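Local coordinates for protein amidase, hydantoinase/carbamoylase family (Paraburkholderia phymatum, PDB 6C0D) that probably hydrolyses N-carbamoyl-L-amino acids as a homodimeric, zinc-dependent amidase of the peptidase M20 family, at residues V249-H254 against N307-L312. Numbering follows the deposited sequence.
Sequences VAFIAH and NALVAL
Leu312 and Phe251 bury the most surface where two helices of the M20 lid (dimerisation) domain pack side by side, both on one face of its antiparallel sheet. The axes of the two segments approach to 11.3 Å and run roughly antiparallel, at 141°. So wide a separation requires long side chains to bridge it, and no hydrogen bond crosses; the 197 Å² buried is mainly van der Waals packing of carbon atoms, with two backbone carbonyl oxygens at its margin.

Phe251 spans most of the gap. Its ring carbon CG lies opposite the backbone N across the CA–CB bond (chi1 -163°), a setting that carries the far end of the ring to the second helix although CB itself does not head there. The leading atom CZ stops 3.7 Å from CB of Leu312, at a slant to the ring, while CE1 comes equally near the carbonyl O of Leu312, a van der Waals approach. On the opposite ring edge, the other meta carbon, CE2, meets CD1 of Leu309 at 4.1 Å; this methyl lies near the ring plane, and the two side chains cross at about a right angle. Beneath them, Phe251 also touches Leu224 and Leu309 touches Phe222, both on strand 210-227, so the pair joins the helix layer to the sheet. The other flank of helix 244-262 faces the second subunit, where Ile252 packs on Val249 of that chain.

Nearer the outer surface, the branched end of Leu312 meets His254 at its CB and its carbonyl group, while the imidazole turns back along its own helix, with Ala250 O over one face. CD2 of Leu312 rests 4.0 Å from CB of His254, and its CD1 sits 3.6 Å from the carbonyl O of His254.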
# COMPACT_ATOMS: atom_id res chain seq x y z
N VAL A 249 -9.98 3.61 6.32
CA VAL A 249 -10.71 4.38 5.31
C VAL A 249 -11.79 5.23 5.96
O VAL A 249 -12.01 6.39 5.59
CB VAL A 249 -11.30 3.39 4.27
CG1 VAL A 249 -12.47 4.00 3.52
CG2 VAL A 249 -10.22 2.91 3.32
N ALA A 250 -12.49 4.66 6.95
CA ALA A 250 -13.50 5.44 7.67
C ALA A 250 -12.84 6.61 8.40
O ALA A 250 -13.40 7.71 8.47
CB ALA A 250 -14.22 4.54 8.67
N PHE A 251 -11.67 6.38 8.96
CA PHE A 251 -11.00 7.42 9.73
C PHE A 251 -10.62 8.59 8.83
O PHE A 251 -10.69 9.75 9.25
CB PHE A 251 -9.78 6.85 10.44
CG PHE A 251 -9.26 7.73 11.57
CD1 PHE A 251 -9.63 7.47 12.89
CD2 PHE A 251 -8.47 8.83 11.30
CE1 PHE A 251 -9.17 8.29 13.94
CE2 PHE A 251 -8.02 9.66 12.35
CZ PHE A 251 -8.37 9.38 13.65
N ILE A 252 -10.24 8.32 7.58
CA ILE A 252 -9.85 9.42 6.70
C ILE A 252 -11.02 10.38 6.52
O ILE A 252 -10.84 11.60 6.48
CB ILE A 252 -9.33 8.89 5.35
CG1 ILE A 252 -7.95 8.24 5.55
CG2 ILE A 252 -9.22 10.04 4.30
CD1 ILE A 252 -7.40 7.51 4.27
N ALA A 253 -12.25 9.85 6.44
CA ALA A 253 -13.40 10.75 6.31
C ALA A 253 -13.55 11.62 7.54
O ALA A 253 -13.96 12.78 7.43
CB ALA A 253 -14.69 9.96 6.05
N HIS A 254 -13.25 11.08 8.74
CA HIS A 254 -13.27 11.93 9.93
C HIS A 254 -12.22 13.03 9.86
O HIS A 254 -12.46 14.16 10.29
CB HIS A 254 -13.05 11.10 11.19
CG HIS A 254 -14.15 10.12 11.45
ND1 HIS A 254 -13.96 8.99 12.21
CD2 HIS A 254 -15.43 10.09 11.04
CE1 HIS A 254 -15.09 8.30 12.26
NE2 HIS A 254 -16.00 8.95 11.56
N ASN A 307 -4.47 19.21 17.42
CA ASN A 307 -5.33 18.88 18.55
C ASN A 307 -6.59 18.13 18.09
O ASN A 307 -7.07 17.23 18.79
CB ASN A 307 -5.71 20.14 19.31
CG ASN A 307 -4.50 20.82 19.93
OD1 ASN A 307 -3.50 20.17 20.22
ND2 ASN A 307 -4.58 22.14 20.11
N ALA A 308 -7.15 18.52 16.94
CA ALA A 308 -8.33 17.85 16.41
C ALA A 308 -8.02 16.41 16.03
O ALA A 308 -8.83 15.50 16.26
CB ALA A 308 -8.87 18.61 15.19
N LEU A 309 -6.83 16.18 15.47
CA LEU A 309 -6.44 14.82 15.11
C LEU A 309 -6.26 13.96 16.35
O LEU A 309 -6.74 12.82 16.40
CB LEU A 309 -5.15 14.86 14.29
CG LEU A 309 -4.54 13.53 13.83
CD1 LEU A 309 -5.47 12.78 12.85
CD2 LEU A 309 -3.21 13.81 13.17
N VAL A 310 -5.59 14.49 17.38
CA VAL A 310 -5.48 13.77 18.65
C VAL A 310 -6.86 13.45 19.20
O VAL A 310 -7.12 12.33 19.67
CB VAL A 310 -4.65 14.59 19.65
CG1 VAL A 310 -4.70 13.93 21.04
CG2 VAL A 310 -3.22 14.69 19.17
N ALA A 311 -7.79 14.41 19.13
CA ALA A 311 -9.12 14.18 19.66
C ALA A 311 -9.87 13.13 18.84
O ALA A 311 -10.62 12.32 19.40
CB ALA A 311 -9.89 15.50 19.72
N LEU A 312 -9.68 13.13 17.52
CA LEU A 312 -10.31 12.10 16.68
C LEU A 312 -9.84 10.70 17.06
O LEU A 312 -10.63 9.75 17.06
CB LEU A 312 -10.00 12.35 15.21
CG LEU A 312 -10.76 13.45 14.47
CD1 LEU A 312 -10.24 13.52 13.02
CD2 LEU A 312 -12.27 13.18 14.51